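Local structure of diol-dehydratase (Roseburia inulinivorans, 5I2A) at residues P27-A32 with C85-E90; A32-I37 with K119-A124. The protein probably dehydrates diols such as 1,2-propanediol by glycyl radical chemistry, without the help of vitamin B12. All coordinates share one frame; numbering follows the deposited sequence.

Contact 1 (P27-A32 with C85-E90); sequences PEIEAA and CQTYPE
Ile-29 and Cys-85 form a single parallel beta bridge between two loops, the one leading into helix 32-43 and the one leading into helix 94-97. Cys-85 donates its N-H to Glu-28 O (3.0 Å) and takes the N-H of Glu-30 on its own O (2.8 Å, 165° at the hydrogen). One step on, the chains have drawn apart: Thr-87 N and Glu-30 O lie 3.9 Å from each other, with no direct bond. Water 1 fills in, donating to the carbonyl and accepting from the N-H. Beside the bridge, Ile-29 sets its two branches on different partners. CG1 lies by Cys-85 SG (3.8 Å), while CG2, anti to the backbone N, touches Thr-87 CG2 (3.6 Å), the two side chains crossing at about a right angle. Gln-86 bends at chi2 (-67°), which folds its amide back over Glu-30. Amide and carboxylate stand nearly perpendicular, 79° apart, and water 2 links them, giving to Glu-30 OE1 (2.6 Å) and accepting from Gln-86 NE2 (3.0 Å). Both groups are gripped further by backbone: the carboxylate takes the N-H groups of Ile-80 and Ala-81, the amide binds Thr-78 O and Arg-33 N. Leu-96 of helix 94-97 packs on Ile-29 and Thr-87, Leu-121 of helix 115-125 on Ala-31 and Thr-87, and helix 32-43 begins where the bridged loop ends.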
# COMPACT_ATOMS: atom_id res chain seq x y z
N PRO A 27 -20.91 32.67 -2.49
CA PRO A 27 -20.20 31.54 -1.89
C PRO A 27 -18.75 31.93 -1.57
O PRO A 27 -18.12 32.66 -2.35
CB PRO A 27 -20.26 30.46 -2.97
CG PRO A 27 -21.49 30.78 -3.74
CD PRO A 27 -21.51 32.30 -3.79
N GLU A 28 -18.25 31.47 -0.44
CA GLU A 28 -16.90 31.81 -0.00
C GLU A 28 -16.07 30.57 0.32
O GLU A 28 -16.55 29.65 0.96
CB GLU A 28 -16.94 32.73 1.22
CG GLU A 28 -15.57 32.99 1.85
CD GLU A 28 -15.61 33.99 3.01
OE1 GLU A 28 -16.72 34.31 3.47
OE2 GLU A 28 -14.54 34.46 3.45
N ILE A 29 -14.81 30.58 -0.10
CA ILE A 29 -13.83 29.55 0.26
C ILE A 29 -13.25 29.79 1.67
O ILE A 29 -12.78 30.90 1.97
CB ILE A 29 -12.68 29.51 -0.77
CG1 ILE A 29 -13.22 29.11 -2.14
CG2 ILE A 29 -11.55 28.57 -0.32
CD1 ILE A 29 -12.29 29.45 -3.30
N GLU A 30 -13.27 28.76 2.51
CA GLU A 30 -12.74 28.86 3.87
C GLU A 30 -11.55 27.91 4.10
O GLU A 30 -11.46 26.85 3.50
CB GLU A 30 -13.85 28.61 4.89
CG GLU A 30 -14.95 29.67 4.77
CD GLU A 30 -16.09 29.57 5.76
OE1 GLU A 30 -16.12 28.67 6.64
OE2 GLU A 30 -17.00 30.42 5.64
N ALA A 31 -10.65 28.32 5.00
CA ALA A 31 -9.35 27.67 5.15
C ALA A 31 -9.27 26.70 6.33
O ALA A 31 -8.29 25.98 6.45
CB ALA A 31 -8.26 28.72 5.29
N ALA A 32 -10.28 26.69 7.19
CA ALA A 32 -10.19 25.93 8.43
C ALA A 32 -9.93 24.42 8.22
O ALA A 32 -9.12 23.85 8.94
CB ALA A 32 -11.44 26.12 9.26
N CYS A 85 -17.44 26.79 0.80
CA CYS A 85 -16.79 25.49 0.81
C CYS A 85 -15.49 25.51 1.60
O CYS A 85 -14.82 26.54 1.70
CB CYS A 85 -16.53 24.99 -0.61
SG CYS A 85 -15.26 25.94 -1.51
N GLN A 86 -15.17 24.36 2.18
CA GLN A 86 -13.82 24.09 2.67
C GLN A 86 -12.95 23.66 1.50
O GLN A 86 -13.45 23.56 0.37
CB GLN A 86 -13.85 23.02 3.75
CG GLN A 86 -14.65 23.40 5.01
CD GLN A 86 -14.02 24.54 5.80
OE1 GLN A 86 -12.85 24.86 5.63
NE2 GLN A 86 -14.81 25.15 6.70
N THR A 87 -11.67 23.39 1.76
CA THR A 87 -10.76 22.89 0.74
C THR A 87 -10.17 21.54 1.14
O THR A 87 -10.23 21.15 2.30
CB THR A 87 -9.60 23.88 0.45
OG1 THR A 87 -8.77 24.00 1.61
CG2 THR A 87 -10.15 25.26 0.07
N TYR A 88 -9.64 20.83 0.16
CA TYR A 88 -9.27 19.42 0.32
C TYR A 88 -7.89 19.19 -0.30
O TYR A 88 -7.75 18.53 -1.34
CB TYR A 88 -10.37 18.52 -0.30
CG TYR A 88 -11.72 18.70 0.38
CD1 TYR A 88 -12.47 19.85 0.16
CD2 TYR A 88 -12.22 17.75 1.27
CE1 TYR A 88 -13.67 20.07 0.81
CE2 TYR A 88 -13.44 17.94 1.92
CZ TYR A 88 -14.16 19.11 1.68
OH TYR A 88 -15.35 19.35 2.30
N PRO A 89 -6.85 19.73 0.35
CA PRO A 89 -5.49 19.66 -0.22
C PRO A 89 -4.94 18.23 -0.29
O PRO A 89 -3.95 18.02 -0.99
CB PRO A 89 -4.66 20.51 0.75
CG PRO A 89 -5.38 20.41 2.05
CD PRO A 89 -6.85 20.39 1.66
N GLU A 90 -5.56 17.28 0.41
CA GLU A 90 -5.11 15.89 0.33
C GLU A 90 -5.26 15.35 -1.10
O GLU A 90 -4.58 14.40 -1.49
CB GLU A 90 -5.87 14.99 1.32
CG GLU A 90 -7.36 14.80 1.03
CD GLU A 90 -8.27 15.76 1.81
OE1 GLU A 90 -9.35 15.33 2.27
OE2 GLU A 90 -7.90 16.94 1.96
O HOH W 1 -10.04 24.50 3.97
O HOH W 2 -14.77 27.54 8.50

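Contact 2 (A32-I37 with K119-A124); sequences ARAELI and KRLLAA
Glu-35 and Arg-120 meet across two helices that run in nearly the same direction, their local axes 25° apart and 9.0 Å from each other at closest approach. The two side chains cross at about a right angle. Glu-35 is extended beyond CG, whereas Arg-120 bends twice along its chain, at chi2 and chi3, which swings its guanidinium across the gap to the carboxylate. OE1 of Glu-35 comes to the guanidinium at its edge, close to the plane, and forms a salt bridge with Arg-120 NH1 at 2.7 Å. The hydrogen bond within it is weak, bent to 127° at the hydrogen, and the planes of the two groups stand 62° apart, far from a flat two-pronged pairing. Water 3 donates to Arg-120 O (2.9 Å) and to Glu-35 OE2, joining the carboxylate to the backbone of the other helix, although the OE2 side is modelled very tightly and its detail is less certain. A methionine in place of Arg-120 would probably leave the Glu-35 carboxylate without its opposite charge and freer to turn.

On the buried side the fit is made by small groups. The Ala-34 methyl lies against Leu-121 CD2 (3.9 Å) and Ala-124 CB (4.2 Å), and the Ala-124 methyl also rests near Ala-34 O (3.8 Å). Both methyls point at the opposite helix and fill the space between the two at this spacing. Thr-38 OG1, one turn further along helix 32-43, lies within hydrogen-bonding reach of Ala-34 O and Ala-124 O, and its single proton can serve one of them at a time. Leu-121 continues onto Leu-96 of helix 94-97, while Leu-36 and Ile-37 turn to helix 49-63, so helix 32-43 is packed between helices 49-63 and 115-125.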
# COMPACT_ATOMS: atom_id res chain seq x y z
N ALA A 32 -10.28 26.69 7.19
CA ALA A 32 -10.19 25.93 8.43
C ALA A 32 -9.93 24.42 8.22
O ALA A 32 -9.12 23.85 8.94
CB ALA A 32 -11.44 26.12 9.26
N ARG A 33 -10.61 23.78 7.28
CA ARG A 33 -10.40 22.34 7.07
C ARG A 33 -8.95 22.04 6.70
O ARG A 33 -8.35 21.11 7.21
CB ARG A 33 -11.33 21.78 5.98
CG ARG A 33 -11.30 20.24 5.92
CD ARG A 33 -12.18 19.66 4.79
NE ARG A 33 -12.05 18.20 4.74
CZ ARG A 33 -11.00 17.57 4.22
NH1 ARG A 33 -10.00 18.25 3.68
NH2 ARG A 33 -10.96 16.24 4.21
N ALA A 34 -8.41 22.84 5.79
CA ALA A 34 -7.06 22.62 5.30
C ALA A 34 -6.07 22.76 6.45
O ALA A 34 -5.13 21.99 6.57
CB ALA A 34 -6.73 23.58 4.18
N GLU A 35 -6.30 23.75 7.31
CA GLU A 35 -5.45 23.92 8.49
C GLU A 35 -5.54 22.72 9.43
O GLU A 35 -4.54 22.24 9.94
CB GLU A 35 -5.81 25.20 9.24
CG GLU A 35 -5.41 26.44 8.47
CD GLU A 35 -5.70 27.73 9.23
OE1 GLU A 35 -6.60 27.74 10.08
OE2 GLU A 35 -4.99 28.72 8.97
N LEU A 36 -6.75 22.23 9.65
CA LEU A 36 -6.94 21.15 10.59
C LEU A 36 -6.43 19.79 10.08
O LEU A 36 -5.88 19.02 10.86
CB LEU A 36 -8.41 21.04 10.99
CG LEU A 36 -8.92 22.23 11.82
CD1 LEU A 36 -10.44 22.21 11.92
CD2 LEU A 36 -8.29 22.25 13.21
N ILE A 37 -6.59 19.51 8.79
CA ILE A 37 -6.09 18.24 8.27
C ILE A 37 -4.56 18.25 8.28
O ILE A 37 -3.93 17.25 8.62
CB ILE A 37 -6.64 17.93 6.85
CG1 ILE A 37 -6.35 16.48 6.48
CG2 ILE A 37 -6.13 18.92 5.80
CD1 ILE A 37 -6.99 16.05 5.18
N LYS A 119 -3.68 33.60 2.55
CA LYS A 119 -2.47 33.41 3.34
C LYS A 119 -2.51 32.12 4.13
O LYS A 119 -1.52 31.40 4.21
CB LYS A 119 -2.23 34.59 4.28
CG LYS A 119 -1.95 35.91 3.57
CD LYS A 119 -1.18 35.70 2.25
CE LYS A 119 0.32 35.46 2.48
NZ LYS A 119 1.11 35.48 1.21
N ARG A 120 -3.66 31.83 4.74
CA ARG A 120 -3.79 30.61 5.51
C ARG A 120 -3.69 29.35 4.64
O ARG A 120 -3.09 28.36 5.05
CB ARG A 120 -5.10 30.62 6.27
CG ARG A 120 -5.19 31.76 7.25
CD ARG A 120 -5.99 31.36 8.45
NE ARG A 120 -7.38 31.65 8.30
CZ ARG A 120 -8.37 30.94 8.82
NH1 ARG A 120 -8.12 29.84 9.51
NH2 ARG A 120 -9.61 31.34 8.63
N LEU A 121 -4.27 29.39 3.44
CA LEU A 121 -4.20 28.25 2.53
C LEU A 121 -2.77 28.02 2.07
O LEU A 121 -2.33 26.89 1.97
CB LEU A 121 -5.13 28.44 1.32
CG LEU A 121 -6.62 28.30 1.61
CD1 LEU A 121 -7.48 28.54 0.37
CD2 LEU A 121 -6.92 26.93 2.22
N LEU A 122 -2.03 29.10 1.82
CA LEU A 122 -0.65 28.97 1.37
C LEU A 122 0.19 28.21 2.39
O LEU A 122 0.95 27.31 2.03
CB LEU A 122 -0.01 30.33 1.10
CG LEU A 122 -0.45 31.02 -0.19
CD1 LEU A 122 0.17 32.42 -0.29
CD2 LEU A 122 -0.08 30.19 -1.40
N ALA A 123 0.01 28.56 3.66
CA ALA A 123 0.76 27.93 4.73
C ALA A 123 0.35 26.48 4.92
O ALA A 123 1.19 25.61 5.09
CB ALA A 123 0.59 28.71 6.03
N ALA A 124 -0.96 26.23 4.93
CA ALA A 124 -1.44 24.88 5.12
C ALA A 124 -1.11 23.98 3.92
O ALA A 124 -0.70 22.84 4.11
CB ALA A 124 -2.93 24.88 5.38
O HOH W 3 -2.74 28.29 7.88

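How the contacts relate
Contacts 1 and 2 have centres 8 Å apart and share Ala-32, the residue where the loop of contact 1 passes into the helix of contact 2. Along the chain their segments alternate. Arg-33 ties them together: its NH2 forms a salt bridge with Glu-90 OE1 (2.7 Å), and its NH1 donates to Thr-87 O, so the far end of 85-90 is bound to helix 32-43. Thr-87 OG1 also packs on Ala-34 CB (3.3 Å), close to the alanine packing of contact 2. Both contacts lie away from the centre of the chain, about 20 and 27 Å between centres, and neither includes the predicted radical residue, Gly-817.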